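Local coordinates for Lmo1499 protein (Listeria monocytogenes, PDB 4IIW), which probably acts as a membrane-bound lytic transglycosylase that cuts nascent peptidoglycan strands endolytically and so ends their elongation, at residues 239-244 / 310-315; 244-249 / 317-322. All coordinates share one frame; numbering follows the deposited sequence.

Contact 1. Residues 239-244 / 310-315; sequences RKMIAS and YPEKSD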
ATOM      1  N   ARG B 239     -30.795 -50.018  16.344  1.00 90.39           N
ATOM      2  CA  ARG B 239     -30.220 -50.782  15.262  1.00 84.30           C
ATOM      3  C   ARG B 239     -30.726 -52.215  15.191  1.00 80.19           C
ATOM      4  O   ARG B 239     -30.708 -52.822  14.137  1.00 77.56           O
ATOM      5  CB  ARG B 239     -28.707 -50.765  15.411  1.00 83.05           C
ATOM      6  CG  ARG B 239     -28.075 -49.385  15.150  1.00 86.10           C
ATOM      7  CD  ARG B 239     -26.605 -49.381  15.544  1.00 87.81           C
ATOM      8  NE  ARG B 239     -25.772 -48.482  14.739  1.00 90.93           N
ATOM      9  CZ  ARG B 239     -25.353 -47.267  15.093  1.00 94.48           C
ATOM     10  NH1 ARG B 239     -25.675 -46.729  16.275  1.00 96.11           N
ATOM     11  NH2 ARG B 239     -24.588 -46.587  14.241  1.00 94.52           N
ATOM     12  N   LYS B 240     -31.173 -52.763  16.306  1.00 79.42           N
ATOM     13  CA  LYS B 240     -31.705 -54.117  16.295  1.00 77.81           C
ATOM     14  C   LYS B 240     -33.050 -54.204  15.549  1.00 76.77           C
ATOM     15  O   LYS B 240     -33.436 -55.288  15.117  1.00 74.53           O
ATOM     16  CB  LYS B 240     -31.822 -54.670  17.712  1.00 79.88           C
ATOM     17  CG  LYS B 240     -30.490 -54.900  18.356  1.00 81.12           C
ATOM     18  CD  LYS B 240     -30.614 -55.437  19.769  1.00 86.31           C
ATOM     19  CE  LYS B 240     -29.240 -55.560  20.418  1.00 87.84           C
ATOM     20  NZ  LYS B 240     -29.334 -55.929  21.863  1.00 92.86           N
HETATM   21  N   MSE B 241     -33.766 -53.081  15.433  1.00 76.99           N
HETATM   22  CA  MSE B 241     -35.011 -53.032  14.666  1.00 77.53           C
HETATM   23  C   MSE B 241     -34.655 -52.871  13.206  1.00 73.82           C
HETATM   24  O   MSE B 241     -35.250 -53.506  12.343  1.00 72.84           O
HETATM   25  CB  MSE B 241     -35.929 -51.879  15.091  1.00 81.98           C
HETATM   26  CG  MSE B 241     -36.825 -52.157  16.284  1.00 87.04           C
HETATM   27 SE   MSE B 241     -38.103 -53.577  15.920  0.69 93.15          SE
HETATM   28  CE  MSE B 241     -39.067 -53.466  17.621  1.00 98.06           C
ATOM     29  N   ILE B 242     -33.689 -52.014  12.920  1.00 71.68           N
ATOM     30  CA  ILE B 242     -33.244 -51.856  11.551  1.00 69.78           C
ATOM     31  C   ILE B 242     -32.819 -53.221  11.026  1.00 66.95           C
ATOM     32  O   ILE B 242     -33.191 -53.619   9.920  1.00 65.49           O
ATOM     33  CB  ILE B 242     -32.077 -50.887  11.439  1.00 69.22           C
ATOM     34  CG1 ILE B 242     -32.551 -49.467  11.750  1.00 74.61           C
ATOM     35  CG2 ILE B 242     -31.474 -50.928  10.035  1.00 65.08           C
ATOM     36  CD1 ILE B 242     -31.403 -48.435  11.837  1.00 79.07           C
ATOM     37  N   ALA B 243     -32.057 -53.948  11.830  1.00 65.69           N
ATOM     38  CA  ALA B 243     -31.619 -55.270  11.422  1.00 64.99           C
ATOM     39  C   ALA B 243     -32.808 -56.200  11.161  1.00 66.36           C
ATOM     40  O   ALA B 243     -32.810 -56.935  10.174  1.00 66.38           O
ATOM     41  CB  ALA B 243     -30.683 -55.872  12.451  1.00 64.71           C
ATOM     42  N   SER B 244     -33.834 -56.155  12.007  1.00 68.60           N
ATOM     43  CA  SER B 244     -34.970 -57.053  11.825  1.00 70.77           C
ATOM     44  C   SER B 244     -35.693 -56.785  10.522  1.00 70.49           C
ATOM     45  O   SER B 244     -36.164 -57.715   9.879  1.00 71.23           O
ATOM     46  CB  SER B 244     -35.955 -56.967  12.976  1.00 73.91           C
ATOM     47  OG  SER B 244     -36.660 -55.753  12.946  1.00 80.34           O
ATOM     48  N   TYR B 310     -27.884 -60.299  16.637  1.00 70.05           N
ATOM     49  CA  TYR B 310     -28.996 -60.365  17.579  1.00 73.56           C
ATOM     50  C   TYR B 310     -30.084 -59.366  17.253  1.00 73.45           C
ATOM     51  O   TYR B 310     -30.321 -58.433  17.998  1.00 75.28           O
ATOM     52  CB  TYR B 310     -28.489 -60.088  18.990  1.00 76.43           C
ATOM     53  CG  TYR B 310     -27.433 -61.047  19.470  1.00 77.59           C
ATOM     54  CD1 TYR B 310     -26.085 -60.718  19.394  1.00 74.38           C
ATOM     55  CD2 TYR B 310     -27.783 -62.279  20.014  1.00 80.90           C
ATOM     56  CE1 TYR B 310     -25.111 -61.588  19.848  1.00 75.33           C
ATOM     57  CE2 TYR B 310     -26.817 -63.159  20.466  1.00 81.42           C
ATOM     58  CZ  TYR B 310     -25.484 -62.806  20.379  1.00 78.99           C
ATOM     59  OH  TYR B 310     -24.526 -63.671  20.824  1.00 80.84           O
ATOM     60  N   PRO B 311     -30.768 -59.566  16.135  1.00 73.12           N
ATOM     61  CA  PRO B 311     -31.834 -58.638  15.784  1.00 74.33           C
ATOM     62  C   PRO B 311     -33.079 -58.881  16.616  1.00 78.61           C
ATOM     63  O   PRO B 311     -33.151 -59.885  17.323  1.00 80.65           O
ATOM     64  CB  PRO B 311     -32.108 -58.961  14.310  1.00 71.78           C
ATOM     65  CG  PRO B 311     -31.674 -60.362  14.143  1.00 72.16           C
ATOM     66  CD  PRO B 311     -30.581 -60.620  15.127  1.00 71.38           C
ATOM     67  N   GLU B 312     -34.041 -57.964  16.541  1.00 80.07           N
ATOM     68  CA  GLU B 312     -35.289 -58.141  17.251  1.00 84.66           C
ATOM     69  C   GLU B 312     -36.285 -58.904  16.377  1.00 84.86           C
ATOM     70  O   GLU B 312     -36.291 -58.769  15.155  1.00 82.23           O
ATOM     71  CB  GLU B 312     -35.873 -56.800  17.687  1.00 87.63           C
ATOM     72  CG  GLU B 312     -34.994 -56.051  18.676  1.00 90.85           C
ATOM     73  CD  GLU B 312     -35.720 -54.920  19.385  1.00 97.11           C
ATOM     74  OE1 GLU B 312     -36.968 -54.877  19.313  1.00102.07           O
ATOM     75  OE2 GLU B 312     -35.044 -54.083  20.027  1.00 97.18           O
ATOM     76  N   LYS B 313     -37.116 -59.719  17.013  1.00 88.22           N
ATOM     77  CA  LYS B 313     -38.118 -60.497  16.305  1.00 89.36           C
ATOM     78  C   LYS B 313     -39.301 -59.573  16.124  1.00 90.54           C
ATOM     79  O   LYS B 313     -39.925 -59.185  17.108  1.00 94.29           O
ATOM     80  CB  LYS B 313     -38.519 -61.736  17.128  1.00 93.63           C
ATOM     81  CG  LYS B 313     -37.333 -62.659  17.541  1.00 94.26           C
ATOM     82  CD  LYS B 313     -36.669 -63.403  16.351  1.00 91.60           C
ATOM     83  CE  LYS B 313     -37.605 -64.478  15.757  1.00 95.13           C
ATOM     84  NZ  LYS B 313     -36.979 -65.304  14.684  1.00 89.30           N
ATOM     85  N   SER B 314     -39.596 -59.185  14.886  1.00 87.81           N
ATOM     86  CA  SER B 314     -40.727 -58.283  14.633  1.00 89.60           C
ATOM     87  C   SER B 314     -41.323 -58.434  13.232  1.00 88.72           C
ATOM     88  O   SER B 314     -40.760 -59.109  12.365  1.00 85.95           O
ATOM     89  CB  SER B 314     -40.309 -56.829  14.841  1.00 88.31           C
ATOM     90  OG  SER B 314     -39.509 -56.385  13.767  1.00 84.40           O
ATOM     91  N   ASP B 315     -42.459 -57.770  13.024  1.00 91.25           N
ATOM     92  CA  ASP B 315     -43.174 -57.796  11.750  1.00 91.09           C
ATOM     93  C   ASP B 315     -42.939 -56.543  10.898  1.00 88.83           C
ATOM     94  O   ASP B 315     -43.677 -56.292   9.947  1.00 90.26           O
ATOM     95  CB  ASP B 315     -44.675 -57.939  12.023  1.00 96.61           C
ATOM     96  CG  ASP B 315     -45.008 -59.208  12.771  1.00 99.67           C
ATOM     97  OD1 ASP B 315     -44.393 -60.251  12.463  1.00 96.09           O
ATOM     98  OD2 ASP B 315     -45.896 -59.168  13.651  1.00105.98           O
TER
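E312 and K240 make a backbone link between the first turn of helix 239-251 and the irregular segment 310-315. The amide N of E312 donates to the carbonyl O of K240 at 3.1 Å, with a nearly straight N-H...O angle of 170°. That oxygen also keeps its helical bond from S244 N, and the two donors approach from opposite faces of the carbonyl plane.

Two hydroxyl hydrogen bonds form a second link. S314 OG donates to S244 OG over 3.0 Å, and S244 OG in turn donates to the carbonyl O of M241 at 2.7 Å, one turn earlier. With chi1 at 72°, S244 OG sits between its backbone N and carbonyl carbon, from where it can reach both partners.

Apolar and mixed contacts fill in around these bonds. A243 CB meets P311 CB at 3.9 Å, and the same alanine packs on A307 of helix 302-309. K240 is extended beyond CG, and its CD passes the carbonyl O of Y310 at 3.5 Å; CB touches E312 CG at 3.6 Å. The chain of M241, bent at chi2 (-64°), brings SE to 3.8 Å from S314 OG and its methyl end beside the E312 carboxylate.

Direct ion pairing across the contact is unlikely to matter much: K240 NZ, in a long, weak ion pair with E306, stays 6.3 Å from E312 OE2, and the like charge of D238 lies close to that carboxylate. This suggests attachment through a doubly used helix carbonyl and serine hydroxyls rather than through an ion pair.

Contact 2. Residues 244-249 / 317-322; sequences SVFYNR and LYFLAN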
ATOM      1  N   SER B 244     -33.834 -56.155  12.007  1.00 68.60           N
ATOM      2  CA  SER B 244     -34.970 -57.053  11.825  1.00 70.77           C
ATOM      3  C   SER B 244     -35.693 -56.785  10.522  1.00 70.49           C
ATOM      4  O   SER B 244     -36.164 -57.715   9.879  1.00 71.23           O
ATOM      5  CB  SER B 244     -35.955 -56.967  12.976  1.00 73.91           C
ATOM      6  OG  SER B 244     -36.660 -55.753  12.946  1.00 80.34           O
ATOM      7  N   VAL B 245     -35.793 -55.518  10.131  1.00 70.16           N
ATOM      8  CA  VAL B 245     -36.437 -55.187   8.869  1.00 69.37           C
ATOM      9  C   VAL B 245     -35.704 -55.890   7.746  1.00 67.08           C
ATOM     10  O   VAL B 245     -36.310 -56.597   6.939  1.00 66.99           O
ATOM     11  CB  VAL B 245     -36.416 -53.693   8.572  1.00 69.91           C
ATOM     12  CG1 VAL B 245     -36.752 -53.450   7.119  1.00 68.89           C
ATOM     13  CG2 VAL B 245     -37.372 -52.951   9.483  1.00 73.15           C
ATOM     14  N   PHE B 246     -34.391 -55.712   7.702  1.00 64.86           N
ATOM     15  CA  PHE B 246     -33.616 -56.316   6.641  1.00 62.88           C
ATOM     16  C   PHE B 246     -33.766 -57.826   6.622  1.00 62.82           C
ATOM     17  O   PHE B 246     -34.021 -58.403   5.568  1.00 62.80           O
ATOM     18  CB  PHE B 246     -32.155 -55.909   6.701  1.00 60.55           C
ATOM     19  CG  PHE B 246     -31.912 -54.453   6.381  1.00 63.55           C
ATOM     20  CD1 PHE B 246     -32.545 -53.844   5.304  1.00 66.39           C
ATOM     21  CD2 PHE B 246     -30.983 -53.716   7.096  1.00 64.03           C
ATOM     22  CE1 PHE B 246     -32.304 -52.513   4.990  1.00 64.36           C
ATOM     23  CE2 PHE B 246     -30.730 -52.398   6.775  1.00 64.80           C
ATOM     24  CZ  PHE B 246     -31.401 -51.797   5.715  1.00 64.89           C
ATOM     25  N   TYR B 247     -33.638 -58.478   7.768  1.00 63.26           N
ATOM     26  CA  TYR B 247     -33.820 -59.922   7.774  1.00 63.89           C
ATOM     27  C   TYR B 247     -35.230 -60.284   7.270  1.00 66.05           C
ATOM     28  O   TYR B 247     -35.391 -61.194   6.447  1.00 66.20           O
ATOM     29  CB  TYR B 247     -33.502 -60.545   9.141  1.00 63.59           C
ATOM     30  CG  TYR B 247     -32.006 -60.609   9.427  1.00 61.99           C
ATOM     31  CD1 TYR B 247     -31.175 -61.449   8.687  1.00 61.34           C
ATOM     32  CD2 TYR B 247     -31.425 -59.851  10.443  1.00 62.58           C
ATOM     33  CE1 TYR B 247     -29.800 -61.515   8.935  1.00 59.56           C
ATOM     34  CE2 TYR B 247     -30.051 -59.919  10.706  1.00 58.86           C
ATOM     35  CZ  TYR B 247     -29.249 -60.751   9.943  1.00 61.24           C
ATOM     36  OH  TYR B 247     -27.891 -60.824  10.184  1.00 62.30           O
ATOM     37  N   ASN B 248     -36.238 -59.547   7.720  1.00 67.95           N
ATOM     38  CA  ASN B 248     -37.604 -59.814   7.296  1.00 70.08           C
ATOM     39  C   ASN B 248     -37.720 -59.740   5.789  1.00 70.84           C
ATOM     40  O   ASN B 248     -38.299 -60.637   5.163  1.00 72.26           O
ATOM     41  CB  ASN B 248     -38.598 -58.850   7.940  1.00 71.96           C
ATOM     42  CG  ASN B 248     -38.801 -59.114   9.416  1.00 71.99           C
ATOM     43  OD1 ASN B 248     -38.327 -60.108   9.949  1.00 68.68           O
ATOM     44  ND2 ASN B 248     -39.535 -58.227  10.080  1.00 73.43           N
ATOM     45  N   ARG B 249     -37.159 -58.687   5.200  1.00 70.31           N
ATOM     46  CA  ARG B 249     -37.210 -58.522   3.741  1.00 70.69           C
ATOM     47  C   ARG B 249     -36.499 -59.674   3.041  1.00 69.64           C
ATOM     48  O   ARG B 249     -36.975 -60.229   2.032  1.00 70.47           O
ATOM     49  CB  ARG B 249     -36.574 -57.198   3.310  1.00 69.73           C
ATOM     50  CG  ARG B 249     -37.365 -55.979   3.731  1.00 73.45           C
ATOM     51  CD  ARG B 249     -36.982 -54.754   2.919  1.00 75.26           C
ATOM     52  NE  ARG B 249     -37.948 -53.671   3.104  1.00 77.88           N
ATOM     53  CZ  ARG B 249     -38.111 -52.646   2.266  1.00 82.41           C
ATOM     54  NH1 ARG B 249     -37.388 -52.547   1.152  1.00 81.77           N
ATOM     55  NH2 ARG B 249     -39.029 -51.722   2.527  1.00 86.31           N
ATOM     56  N   LEU B 317     -41.351 -54.188   8.084  1.00 79.44           N
ATOM     57  CA  LEU B 317     -40.752 -54.366   6.764  1.00 75.78           C
ATOM     58  C   LEU B 317     -40.311 -53.037   6.137  1.00 74.66           C
ATOM     59  O   LEU B 317     -39.711 -53.036   5.059  1.00 73.52           O
ATOM     60  CB  LEU B 317     -41.751 -55.053   5.825  1.00 78.18           C
ATOM     61  CG  LEU B 317     -42.232 -56.457   6.216  1.00 78.61           C
ATOM     62  CD1 LEU B 317     -43.298 -56.963   5.258  1.00 79.09           C
ATOM     63  CD2 LEU B 317     -41.062 -57.407   6.250  1.00 75.77           C
ATOM     64  N   TYR B 318     -40.617 -51.916   6.792  1.00 75.33           N
ATOM     65  CA  TYR B 318     -40.235 -50.588   6.294  1.00 74.45           C
ATOM     66  C   TYR B 318     -39.727 -49.693   7.436  1.00 72.66           C
ATOM     67  O   TYR B 318     -40.061 -49.902   8.601  1.00 75.46           O
ATOM     68  CB  TYR B 318     -41.431 -49.900   5.625  1.00 78.51           C
ATOM     69  CG  TYR B 318     -42.074 -50.686   4.505  1.00 80.60           C
ATOM     70  CD1 TYR B 318     -41.691 -50.494   3.178  1.00 81.09           C
ATOM     71  CD2 TYR B 318     -43.080 -51.613   4.771  1.00 84.48           C
ATOM     72  CE1 TYR B 318     -42.279 -51.222   2.148  1.00 81.90           C
ATOM     73  CE2 TYR B 318     -43.679 -52.341   3.750  1.00 84.93           C
ATOM     74  CZ  TYR B 318     -43.275 -52.144   2.445  1.00 85.07           C
ATOM     75  OH  TYR B 318     -43.874 -52.876   1.445  1.00 87.16           O
ATOM     76  N   PHE B 319     -38.918 -48.699   7.102  1.00107.72           N
ATOM     77  CA  PHE B 319     -38.456 -47.754   8.104  1.00105.41           C
ATOM     78  C   PHE B 319     -38.128 -46.434   7.452  1.00106.32           C
ATOM     79  O   PHE B 319     -37.709 -46.391   6.298  1.00106.10           O
ATOM     80  CB  PHE B 319     -37.259 -48.294   8.901  1.00105.01           C
ATOM     81  CG  PHE B 319     -36.006 -48.512   8.087  1.00102.99           C
ATOM     82  CD1 PHE B 319     -35.085 -47.488   7.915  1.00104.15           C
ATOM     83  CD2 PHE B 319     -35.726 -49.754   7.535  1.00100.18           C
ATOM     84  CE1 PHE B 319     -33.917 -47.690   7.185  1.00105.69           C
ATOM     85  CE2 PHE B 319     -34.567 -49.960   6.806  1.00102.49           C
ATOM     86  CZ  PHE B 319     -33.659 -48.922   6.632  1.00104.58           C
ATOM     87  N   LEU B 320     -38.356 -45.356   8.192  1.00107.17           N
ATOM     88  CA  LEU B 320     -38.072 -44.017   7.704  1.00110.48           C
ATOM     89  C   LEU B 320     -37.585 -43.132   8.844  1.00112.63           C
ATOM     90  O   LEU B 320     -38.194 -43.094   9.915  1.00111.99           O
ATOM     91  CB  LEU B 320     -39.316 -43.396   7.068  1.00111.69           C
ATOM     92  CG  LEU B 320     -39.097 -42.041   6.383  1.00116.01           C
ATOM     93  CD1 LEU B 320     -38.064 -42.162   5.260  1.00116.39           C
ATOM     94  CD2 LEU B 320     -40.418 -41.498   5.852  1.00117.71           C
ATOM     95  N   ALA B 321     -36.479 -42.435   8.607  1.00116.05           N
ATOM     96  CA  ALA B 321     -35.916 -41.522   9.585  1.00120.37           C
ATOM     97  C   ALA B 321     -36.299 -40.108   9.182  1.00125.16           C
ATOM     98  O   ALA B 321     -36.166 -39.744   8.010  1.00127.22           O
ATOM     99  CB  ALA B 321     -34.402 -41.663   9.629  1.00123.20           C
ATOM    100  N   ASN B 322     -36.796 -39.316  10.134  1.00127.72           N
ATOM    101  CA  ASN B 322     -37.145 -37.922   9.845  1.00133.20           C
ATOM    102  C   ASN B 322     -35.987 -37.168   9.224  1.00138.68           C
ATOM    103  O   ASN B 322     -34.852 -37.235   9.705  1.00140.85           O
ATOM    104  CB  ASN B 322     -37.604 -37.150  11.103  1.00136.56           C
ATOM    105  CG  ASN B 322     -39.124 -37.087  11.258  1.00135.52           C
ATOM    106  OD1 ASN B 322     -39.885 -37.485  10.368  1.00132.36           O
ATOM    107  ND2 ASN B 322     -39.568 -36.538  12.385  1.00138.04           N
TER
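L317 meets helix 239-251 through both its side chain and its backbone. Its CD2 lies against N248 CB at 3.3 Å, while the amide nitrogen ND2 of N248 bonds to the carbonyls of S314 and Y316, just before L317 in the chain. The carbonyl O of L317 is gripped side-on by R249: NE donates at 2.7 Å and NH2 at 2.9 Å. The oxygen lies in the guanidinium plane, where the NE and NH2 hydrogens converge on it. An R249 chain extended from CG to NE carries the group to it, and NH1, bonded to R255 O and Q257 OE1, further fixes its rotation. V245 CG1 lies alongside the same carbonyl, 3.6 Å from its oxygen.

At Y318 the ring stands almost perpendicular to the guanidinium, with the planes 81° apart. NH2 of R249 comes close to the CD1-CE1 side of the ring, an arrangement that lacks the parallel overlap of a stacked pair.

F319 then turns its side chain toward the helix. Its CG lies between the backbone N and the carbonyl carbon (chi1 65°), and the ring edge meets two helix residues: CD2 is 3.9 Å from V245 CG1, and CZ is 3.8 Å from F246 CZ. The two phenyl rings form an offset edge-to-face pair, F319 giving its edge to the face of F246, with centroids 5.6 Å apart. F319 also touches E232, predicted to be important for catalytic activity, so this aromatic pair borders the probable active site.

The N-to-C directions of helix segment 244-249 and strand 318-321 differ by 147°, roughly antiparallel, with axes 9.1 Å apart at closest approach. Strand 328-331 pairs antiparallel with 318-321, helix 219-232 packs on F246, and helix 334-339 touches Y318.

In the fold
Following the chain from the N terminus, helix 219-232 leads into helix 239-251, which supplies the first segment of both contacts. The chain then passes through helices 259-265, 275-278 and 302-309 before returning. Contact 1 closes this excursion of 65 residues where the chain leaves helix 302-309; contact 2 closes one of 67 residues at strand 318-321. Their segments alternate along the sequence, so the loops cross. The contacts share S244, have centres about 8 Å apart, and also meet where P311 of contact 1 packs on Y247 of contact 2. Together they tie one helix to the 310-315 loop and the sheet of strands 318-321 and 328-331.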